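PDB 4WCT: fructosyl amine:oxygen oxidoreductase from Neosartorya fumigata, which catalyses the FAD-dependent oxidative deglycation of fructosyl amines (Amadori products), probably yielding glucosone, the free amine and hydrogen peroxide. Local coordinates for residues A[159-164]-A[344-349]; A[261-266]-A[293-298]; A[155-160]-A[269-274]; A[115-120]-A[275-280]. All blocks are in the same frame, centred on the assembly; numbering follows the deposited sequence. Where two conformers were deposited one is given.

Contact 1 (A[159-164]-A[344-349]); sequences VLTGDF and MPHLAD
M344, T161 and H346 carry most of this meeting of two loops. M344, just past the end of helix 330-343, places its CG between two atoms of the other loop, 3.2 Å from the carbonyl O of V159 and 3.9 Å from CD2 of L160. The bend of its chain at chi3 (-65°) leaves SD beside V159, 4.3 Å from CG1. The OG1 of T161 sits between the backbone N and the carbonyl carbon (chi1 60°) and reaches ND1 of H346 at 2.7 Å in a hydrogen bond in which either atom could be the donor. The same oxygen lies 3.2 Å from CD of P345; the proline ring lies alongside the threonine, running the other way, and also packs on the CA of G162. H346 crosses T161 at about a right angle. Its CE1 comes within 3.2 Å of V159 O, which lies in the imidazole plane, at the ring edge, and has no hydrogen-bond partner in the model. Y272 takes the far nitrogen, NE2, so the ring is gripped at both nitrogens and its rotation is fixed. Backbone bonds from T161 and G162 to T343 tie the first loop to the helix end as well. The arrangement is a loop packed on the residues that leave the C-terminal end of helix 330-343, partly buried and about 27 Å from the centre of the chain (centre to centre).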
# COMPACT_ATOMS: atom_id res chain seq x y z
N VAL A 159 22.56 11.15 12.59
CA VAL A 159 21.49 10.27 12.10
C VAL A 159 22.08 9.06 11.36
O VAL A 159 22.01 7.94 11.82
CB VAL A 159 20.53 11.05 11.20
CG1 VAL A 159 19.45 10.14 10.63
CG2 VAL A 159 19.93 12.21 11.99
N LEU A 160 22.78 9.32 10.26
CA LEU A 160 23.42 8.24 9.50
C LEU A 160 24.88 8.18 9.92
O LEU A 160 25.61 9.16 9.81
CB LEU A 160 23.32 8.49 7.99
CG LEU A 160 21.90 8.57 7.42
CD1 LEU A 160 21.95 8.83 5.92
CD2 LEU A 160 21.09 7.34 7.71
N THR A 161 25.28 7.03 10.42
CA THR A 161 26.59 6.86 11.04
C THR A 161 27.35 5.69 10.41
O THR A 161 28.48 5.40 10.80
CB THR A 161 26.45 6.62 12.54
OG1 THR A 161 25.68 5.43 12.76
CG2 THR A 161 25.75 7.79 13.22
N GLY A 162 26.69 4.93 9.55
CA GLY A 162 27.29 3.69 9.04
C GLY A 162 28.28 3.87 7.91
O GLY A 162 28.56 4.97 7.43
N ASP A 163 28.82 2.73 7.47
CA ASP A 163 29.81 2.68 6.44
C ASP A 163 29.24 2.34 5.06
O ASP A 163 29.98 2.38 4.10
CB ASP A 163 30.85 1.62 6.80
CG ASP A 163 31.74 2.04 7.91
OD1 ASP A 163 31.96 3.26 8.15
OD2 ASP A 163 32.26 1.12 8.55
N PHE A 164 27.95 2.01 4.98
CA PHE A 164 27.26 1.81 3.70
C PHE A 164 28.06 0.92 2.72
O PHE A 164 28.35 1.35 1.58
CB PHE A 164 26.93 3.16 3.04
CG PHE A 164 25.95 4.00 3.82
CD1 PHE A 164 26.34 4.74 4.94
CD2 PHE A 164 24.61 3.98 3.51
CE1 PHE A 164 25.40 5.46 5.68
CE2 PHE A 164 23.69 4.74 4.20
CZ PHE A 164 24.07 5.43 5.33
N MET A 344 22.85 2.97 10.28
CA MET A 344 22.70 3.54 11.62
C MET A 344 23.10 2.50 12.68
O MET A 344 22.29 2.09 13.50
CB MET A 344 21.25 4.00 11.84
CG MET A 344 20.88 5.13 10.90
SD MET A 344 19.26 5.88 11.21
CE MET A 344 18.18 4.50 10.82
N PRO A 345 24.37 2.10 12.70
CA PRO A 345 24.77 0.98 13.57
C PRO A 345 24.61 1.27 15.05
O PRO A 345 24.46 0.34 15.85
CB PRO A 345 26.25 0.75 13.21
CG PRO A 345 26.67 1.96 12.44
CD PRO A 345 25.43 2.42 11.71
N HIS A 346 24.54 2.56 15.42
CA HIS A 346 24.27 2.92 16.80
C HIS A 346 22.89 2.49 17.27
O HIS A 346 22.66 2.40 18.50
CB HIS A 346 24.46 4.41 17.03
CG HIS A 346 23.63 5.28 16.15
ND1 HIS A 346 23.85 5.37 14.79
CD2 HIS A 346 22.61 6.11 16.43
CE1 HIS A 346 22.93 6.15 14.26
NE2 HIS A 346 22.21 6.67 15.24
N LEU A 347 22.00 2.23 16.32
CA LEU A 347 20.63 1.78 16.60
C LEU A 347 20.43 0.28 16.43
O LEU A 347 19.37 -0.23 16.73
CB LEU A 347 19.63 2.52 15.70
CG LEU A 347 19.61 4.04 15.85
CD1 LEU A 347 18.55 4.61 14.92
CD2 LEU A 347 19.44 4.49 17.31
N ALA A 348 21.40 -0.43 15.86
CA ALA A 348 21.14 -1.76 15.35
C ALA A 348 20.79 -2.80 16.40
O ALA A 348 20.26 -3.85 16.03
CB ALA A 348 22.31 -2.25 14.52
N ASP A 349 21.17 -2.56 17.65
CA ASP A 349 20.85 -3.49 18.72
C ASP A 349 19.73 -3.00 19.64
O ASP A 349 19.51 -3.57 20.73
CB ASP A 349 22.10 -3.82 19.54
CG ASP A 349 23.11 -4.67 18.76
OD1 ASP A 349 22.68 -5.60 18.05
OD2 ASP A 349 24.31 -4.35 18.82

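Contact 2 (A[261-266]-A[293-298]); sequences HIQMGP and KHELKI
Backbone hydrogen bonds join H261-Q263 to E295-I298 as antiparallel strands. I262 and L296 form the hydrogen-bonded pair, N of L296 giving to O of I262 at 2.8 Å and N of I262 returning a bond to O of L296. H261 with K297 and Q263 with E295 are the flanking non-hydrogen-bonded pairs, and M264 N extends the pairing to H294 O. Side-chain polar contacts gather on the face of H261, Q263 and E295. ND1 of H261 donates to OE1 of E295 at 2.9 Å, nearly straight (165°); the oxygen lies in the imidazole plane, yet the histidine approaches from above the carboxylate plane. The other oxygen, OE2, is held by S353 and by a water that also donates to OE1 of Q263. Bent at chi2 (71°), Q263 folds back so that NE2 gives to K293 O at 2.7 Å as well as to M264 O, tying the turn that leads into strand 295-298 to the first segment. A second water joins M264 O to H294 ND1. On the apolar face SD of M264 lies 4.1 Å from CD1 of L296. This face packs against helix 330-343, where L340, A336 and F339 meet I298. Strand 284-287 pairs with the outer edge of 295-298 at K297 and M287, strand 352-362 with that of 261-263 at H261, and K297 extends to D69 and N71, near the FAD.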
# COMPACT_ATOMS: atom_id res chain seq x y z
N HIS A 261 9.39 -1.10 14.79
CA HIS A 261 9.62 0.23 15.32
C HIS A 261 10.67 0.15 16.41
O HIS A 261 10.66 -0.79 17.20
CB HIS A 261 8.37 0.81 15.98
CG HIS A 261 7.25 1.16 15.05
ND1 HIS A 261 6.14 1.85 15.49
CD2 HIS A 261 7.00 0.84 13.75
CE1 HIS A 261 5.25 1.92 14.52
NE2 HIS A 261 5.78 1.39 13.43
N ILE A 262 11.49 1.19 16.51
CA ILE A 262 12.41 1.45 17.63
C ILE A 262 11.97 2.76 18.29
O ILE A 262 11.70 3.75 17.58
CB ILE A 262 13.87 1.62 17.12
CG1 ILE A 262 14.39 0.32 16.54
CG2 ILE A 262 14.77 2.09 18.26
CD1 ILE A 262 15.76 0.41 15.92
N GLN A 263 11.95 2.78 19.61
CA GLN A 263 11.58 3.97 20.34
C GLN A 263 12.79 4.87 20.56
O GLN A 263 13.77 4.43 21.16
CB GLN A 263 11.03 3.53 21.72
CG GLN A 263 10.81 4.68 22.67
CD GLN A 263 9.65 5.52 22.23
OE1 GLN A 263 8.48 5.12 22.40
NE2 GLN A 263 9.93 6.75 21.80
N MET A 264 12.75 6.08 20.01
CA MET A 264 13.86 7.01 20.13
C MET A 264 13.73 7.78 21.43
O MET A 264 12.63 8.02 21.92
CB MET A 264 13.90 7.97 18.93
CG MET A 264 13.97 7.26 17.57
SD MET A 264 15.36 6.14 17.38
CE MET A 264 16.65 7.34 17.11
N GLY A 265 14.87 8.16 21.99
CA GLY A 265 14.87 8.96 23.22
C GLY A 265 14.63 10.44 22.96
O GLY A 265 14.66 10.92 21.83
N PRO A 266 14.31 11.18 24.02
CA PRO A 266 13.77 12.52 23.85
C PRO A 266 14.77 13.60 23.41
O PRO A 266 14.36 14.57 22.76
CB PRO A 266 13.22 12.85 25.23
CG PRO A 266 14.00 11.99 26.16
CD PRO A 266 14.27 10.72 25.42
N LYS A 293 4.89 9.34 19.19
CA LYS A 293 5.58 8.36 20.03
C LYS A 293 7.08 8.30 19.81
O LYS A 293 7.76 7.52 20.46
CB LYS A 293 5.02 6.96 19.81
CG LYS A 293 3.54 6.82 20.14
CD LYS A 293 3.17 5.35 20.17
CE LYS A 293 1.70 5.14 20.49
NZ LYS A 293 1.44 3.68 20.68
N HIS A 294 7.57 9.09 18.87
CA HIS A 294 9.01 9.11 18.54
C HIS A 294 9.54 7.74 18.15
O HIS A 294 10.67 7.37 18.47
CB HIS A 294 9.82 9.64 19.70
CG HIS A 294 9.52 11.06 20.03
ND1 HIS A 294 9.86 11.63 21.24
CD2 HIS A 294 8.91 12.04 19.32
CE1 HIS A 294 9.55 12.91 21.22
NE2 HIS A 294 8.86 13.15 20.13
N GLU A 295 8.75 7.03 17.38
CA GLU A 295 9.11 5.66 16.96
C GLU A 295 9.61 5.69 15.52
O GLU A 295 9.01 6.33 14.66
CB GLU A 295 7.92 4.73 17.07
CG GLU A 295 7.74 4.20 18.48
CD GLU A 295 6.58 3.24 18.64
OE1 GLU A 295 5.57 3.35 17.90
OE2 GLU A 295 6.62 2.53 19.66
N LEU A 296 10.76 5.07 15.30
CA LEU A 296 11.42 5.02 14.01
C LEU A 296 11.09 3.66 13.39
O LEU A 296 11.35 2.61 14.02
CB LEU A 296 12.94 5.17 14.23
CG LEU A 296 13.83 5.29 12.98
CD1 LEU A 296 15.08 6.07 13.32
CD2 LEU A 296 14.21 3.93 12.44
N LYS A 297 10.51 3.69 12.19
CA LYS A 297 10.02 2.48 11.53
C LYS A 297 11.03 1.99 10.49
O LYS A 297 11.52 2.78 9.67
CB LYS A 297 8.72 2.78 10.80
CG LYS A 297 8.08 1.51 10.21
CD LYS A 297 6.84 1.82 9.40
CE LYS A 297 7.25 2.11 7.95
NZ LYS A 297 6.08 2.42 7.13
N ILE A 298 11.29 0.69 10.53
CA ILE A 298 12.16 0.01 9.56
C ILE A 298 11.36 -1.09 8.86
O ILE A 298 10.68 -1.86 9.53
CB ILE A 298 13.37 -0.67 10.22
CG1 ILE A 298 14.18 0.32 11.06
CG2 ILE A 298 14.26 -1.26 9.14
CD1 ILE A 298 13.95 0.23 12.54
O HOH W 1 7.27 2.78 22.44
O HOH W 2 11.38 10.22 23.09

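Contact 3 (A[155-160]-A[269-274]); sequences MPPGVL and VKQYRN
A nearly straight hydrogen bond from a side-chain amide ties two loops together at the surface: NE2 of Q271 donates to the carbonyl O of P157 at 2.9 Å with an N-H...O angle of 176°. The oxygen lies in the plane of the glutamine amide, and the donor in turn lies in the carbonyl plane, so both groups are well aligned. The chain of Q271 bends at chi2 (-61°), which turns the amide back over the proline loop; NE2 itself lies 3.8 Å from CB of P156. The backbone of Q271 is touched too, for CG of P156 comes to 3.3 Å from its O. V159 is wedged beside Y272. Its CG2 stands over the centre of the phenol ring, 4.2 Å from the centroid and only 10° off the normal, a CH-pi contact, while CG1 runs alongside CD2 and CE2. The hydroxyl of Y272 continues to H346, and M264 packs on the ring as well. N of V159 bonds to O of P156, closing a type II beta turn with P157 and G158 at its central positions, the positive phi being that of the glycine. In 269-274, the backbone turns at Y272. A side-chain amide thus bonds to the P157 carbonyl within the turn, and the contact as a whole sets a type II beta turn facing the inverse gamma turn centred on Y272.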
# COMPACT_ATOMS: atom_id res chain seq x y z
N MET A 155 21.59 13.61 5.56
CA MET A 155 20.79 13.77 6.79
C MET A 155 21.63 14.52 7.84
O MET A 155 22.84 14.63 7.69
CB MET A 155 20.35 12.41 7.32
CG MET A 155 19.42 11.71 6.34
SD MET A 155 18.70 10.22 7.04
CE MET A 155 18.06 9.42 5.56
N PRO A 156 20.98 15.04 8.90
CA PRO A 156 21.76 15.76 9.91
C PRO A 156 22.80 14.91 10.58
O PRO A 156 22.65 13.70 10.70
CB PRO A 156 20.69 16.18 10.94
CG PRO A 156 19.43 16.28 10.15
CD PRO A 156 19.53 15.15 9.16
N PRO A 157 23.80 15.56 11.17
CA PRO A 157 24.81 14.79 11.88
C PRO A 157 24.22 13.98 13.01
O PRO A 157 23.32 14.45 13.71
CB PRO A 157 25.76 15.84 12.43
CG PRO A 157 25.25 17.15 12.03
CD PRO A 157 24.11 16.99 11.08
N GLY A 158 24.72 12.77 13.19
CA GLY A 158 24.21 11.89 14.22
C GLY A 158 23.17 10.90 13.74
O GLY A 158 22.82 9.99 14.49
N VAL A 159 22.56 11.15 12.59
CA VAL A 159 21.49 10.27 12.10
C VAL A 159 22.08 9.06 11.36
O VAL A 159 22.01 7.94 11.82
CB VAL A 159 20.53 11.05 11.20
CG1 VAL A 159 19.45 10.14 10.63
CG2 VAL A 159 19.93 12.21 11.99
N LEU A 160 22.78 9.32 10.26
CA LEU A 160 23.42 8.24 9.50
C LEU A 160 24.88 8.18 9.92
O LEU A 160 25.61 9.16 9.81
CB LEU A 160 23.32 8.49 7.99
CG LEU A 160 21.90 8.57 7.42
CD1 LEU A 160 21.95 8.83 5.92
CD2 LEU A 160 21.09 7.34 7.71
N VAL A 269 16.19 12.14 19.45
CA VAL A 269 15.19 12.20 18.39
C VAL A 269 15.20 13.53 17.66
O VAL A 269 14.81 13.61 16.50
CB VAL A 269 13.78 11.89 18.92
CG1 VAL A 269 13.19 13.06 19.68
CG2 VAL A 269 12.88 11.44 17.78
N LYS A 270 15.71 14.58 18.32
CA LYS A 270 15.57 15.90 17.74
C LYS A 270 16.42 16.11 16.50
O LYS A 270 16.14 17.00 15.73
CB LYS A 270 15.89 16.97 18.81
CG LYS A 270 14.97 16.87 20.02
CD LYS A 270 15.20 18.03 20.98
CE LYS A 270 14.30 17.93 22.20
NZ LYS A 270 14.84 18.81 23.26
N GLN A 271 17.45 15.29 16.29
CA GLN A 271 18.24 15.32 15.07
C GLN A 271 17.54 14.69 13.88
O GLN A 271 17.89 14.99 12.73
CB GLN A 271 19.63 14.66 15.25
CG GLN A 271 20.61 15.47 16.07
CD GLN A 271 20.91 16.80 15.44
OE1 GLN A 271 20.31 17.82 15.84
NE2 GLN A 271 21.90 16.84 14.51
N TYR A 272 16.57 13.82 14.16
CA TYR A 272 15.98 12.95 13.14
C TYR A 272 14.75 13.62 12.53
O TYR A 272 13.64 13.12 12.65
CB TYR A 272 15.59 11.59 13.74
CG TYR A 272 16.75 10.69 14.15
CD1 TYR A 272 17.41 10.91 15.36
CD2 TYR A 272 17.02 9.51 13.46
CE1 TYR A 272 18.42 10.10 15.76
CE2 TYR A 272 18.06 8.68 13.85
CZ TYR A 272 18.75 8.98 14.99
OH TYR A 272 19.74 8.14 15.46
N ARG A 273 14.96 14.77 11.92
CA ARG A 273 13.86 15.59 11.43
C ARG A 273 14.06 15.97 9.99
O ARG A 273 15.19 16.23 9.53
CB ARG A 273 13.74 16.87 12.26
CG ARG A 273 13.16 16.67 13.63
CD ARG A 273 13.41 17.93 14.45
NE ARG A 273 12.83 17.85 15.79
CZ ARG A 273 12.99 18.78 16.73
NH1 ARG A 273 13.75 19.84 16.49
NH2 ARG A 273 12.43 18.62 17.92
N ASN A 274 12.97 15.96 9.22
CA ASN A 274 13.00 16.36 7.83
C ASN A 274 13.86 15.44 6.96
O ASN A 274 14.53 15.91 6.02
CB ASN A 274 13.52 17.79 7.71
CG ASN A 274 12.94 18.52 6.52
OD1 ASN A 274 11.81 18.26 6.11
ND2 ASN A 274 13.70 19.45 5.95

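Contact 4 (A[115-120]-A[275-280]); sequences TGFIIS and LPVLFN
T115 and L275 open the pairing, with OG1 of T115 donating to O of L275 at 2.7 Å from above the carbonyl plane. Beyond them the main chains bond in parallel register. N of V277 gives to O of G116 at 3.0 Å, N of I118 to O of V277 at 2.8 Å, and N of F279 to O of I118. The carbonyl of F279 receives two donors from S120: a weak bond from its N, and one from its OG at 2.8 Å. The hydroxyl reaches that oxygen because it lies between its own backbone N and carbonyl carbon (chi1 61°). N280 finds its polar partners elsewhere, OD1 at the N of A282 and ND2 at H122. Apolar side chains line the F117/V277/F279 face, where CB of V277 lies at the edge of the F117 ring, 3.8 Å from CD1; I118 and L278 share the other with S120 and N280, under F151 of helix 148-152. With strand 168-172 antiparallel on the far edge of 117-121 and strand 284-287 beside 277-280, this parallel pair belongs to the larger mixed sheet, distinct from the Rossmann-type FAD-binding sheet and probably that of the substrate domain, as in relatives.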
# COMPACT_ATOMS: atom_id res chain seq x y z
N THR A 115 10.34 15.50 1.81
CA THR A 115 11.70 15.48 2.30
C THR A 115 12.70 14.84 1.31
O THR A 115 13.92 14.83 1.58
CB THR A 115 11.79 14.71 3.60
OG1 THR A 115 11.32 13.38 3.40
CG2 THR A 115 10.99 15.35 4.70
N GLY A 116 12.18 14.21 0.26
CA GLY A 116 13.00 13.56 -0.74
C GLY A 116 13.08 12.06 -0.54
O GLY A 116 12.52 11.52 0.42
N PHE A 117 13.79 11.39 -1.44
CA PHE A 117 13.77 9.92 -1.50
C PHE A 117 15.08 9.45 -2.09
O PHE A 117 15.53 9.96 -3.12
CB PHE A 117 12.59 9.48 -2.39
CG PHE A 117 12.54 8.00 -2.71
CD1 PHE A 117 12.28 7.06 -1.73
CD2 PHE A 117 12.80 7.56 -4.00
CE1 PHE A 117 12.14 5.71 -2.06
CE2 PHE A 117 12.68 6.21 -4.32
CZ PHE A 117 12.34 5.29 -3.34
N ILE A 118 15.73 8.52 -1.39
CA ILE A 118 17.00 7.96 -1.84
C ILE A 118 16.73 6.50 -2.22
O ILE A 118 16.20 5.72 -1.41
CB ILE A 118 18.07 7.98 -0.71
CG1 ILE A 118 18.39 9.40 -0.27
CG2 ILE A 118 19.33 7.25 -1.15
CD1 ILE A 118 19.10 9.44 1.08
N ILE A 119 17.10 6.14 -3.45
CA ILE A 119 17.07 4.76 -3.89
C ILE A 119 18.46 4.22 -4.13
O ILE A 119 19.30 4.91 -4.70
CB ILE A 119 16.18 4.59 -5.14
CG1 ILE A 119 15.99 3.12 -5.48
CG2 ILE A 119 16.72 5.39 -6.30
CD1 ILE A 119 14.86 2.86 -6.45
N SER A 120 18.75 3.05 -3.58
CA SER A 120 20.13 2.56 -3.54
C SER A 120 20.18 1.02 -3.60
O SER A 120 19.17 0.33 -3.36
CB SER A 120 20.81 3.05 -2.26
OG SER A 120 20.12 2.56 -1.11
N LEU A 275 13.78 14.14 7.20
CA LEU A 275 14.69 13.19 6.61
C LEU A 275 14.17 12.68 5.27
O LEU A 275 13.02 12.28 5.18
CB LEU A 275 14.87 11.99 7.55
CG LEU A 275 15.43 12.26 8.95
CD1 LEU A 275 15.63 10.97 9.71
CD2 LEU A 275 16.74 13.06 8.90
N PRO A 276 15.03 12.67 4.24
CA PRO A 276 14.60 11.93 3.06
C PRO A 276 14.40 10.46 3.40
O PRO A 276 15.07 9.91 4.29
CB PRO A 276 15.75 12.10 2.09
CG PRO A 276 16.93 12.34 2.95
CD PRO A 276 16.42 13.11 4.14
N VAL A 277 13.51 9.80 2.67
CA VAL A 277 13.37 8.34 2.81
C VAL A 277 14.67 7.72 2.34
O VAL A 277 15.17 8.09 1.28
CB VAL A 277 12.20 7.84 1.96
CG1 VAL A 277 12.07 6.32 2.01
CG2 VAL A 277 10.90 8.51 2.42
N LEU A 278 15.22 6.77 3.10
CA LEU A 278 16.37 6.02 2.62
C LEU A 278 15.95 4.59 2.32
O LEU A 278 15.57 3.86 3.25
CB LEU A 278 17.47 6.02 3.67
CG LEU A 278 18.68 5.13 3.40
CD1 LEU A 278 19.50 5.63 2.21
CD2 LEU A 278 19.55 5.08 4.63
N PHE A 279 16.10 4.16 1.07
CA PHE A 279 15.66 2.85 0.59
C PHE A 279 16.80 2.14 -0.15
O PHE A 279 17.33 2.68 -1.11
CB PHE A 279 14.47 3.06 -0.35
CG PHE A 279 13.92 1.80 -0.96
CD1 PHE A 279 13.85 0.61 -0.25
CD2 PHE A 279 13.38 1.85 -2.23
CE1 PHE A 279 13.19 -0.51 -0.78
CE2 PHE A 279 12.73 0.74 -2.78
CZ PHE A 279 12.61 -0.42 -2.04
N ASN A 280 17.17 0.96 0.32
CA ASN A 280 17.99 0.03 -0.42
C ASN A 280 17.10 -1.13 -0.89
O ASN A 280 16.45 -1.80 -0.06
CB ASN A 280 19.15 -0.48 0.45
CG ASN A 280 19.97 -1.56 -0.22
OD1 ASN A 280 19.43 -2.42 -0.91
ND2 ASN A 280 21.24 -1.61 0.10

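Overall arrangement
Contacts 2 and 4 are buried strand pairings in the same mixed sheet, antiparallel in the first and parallel in the second, and their backbones supply most of the bonds. Contacts 1 and 3 are only partly buried and join loops, with a single side-chain hydrogen bond in each. These two share V159 and L160, and are coupled again where H346 meets Y272. Y272 also touches M264 and L296 of contact 2, while M155 and P156 of contact 3 pack on L275 and P276 of contact 4. Contacts 2 and 4 do not touch, their centres lying about 18 Å apart, but both come near the FAD.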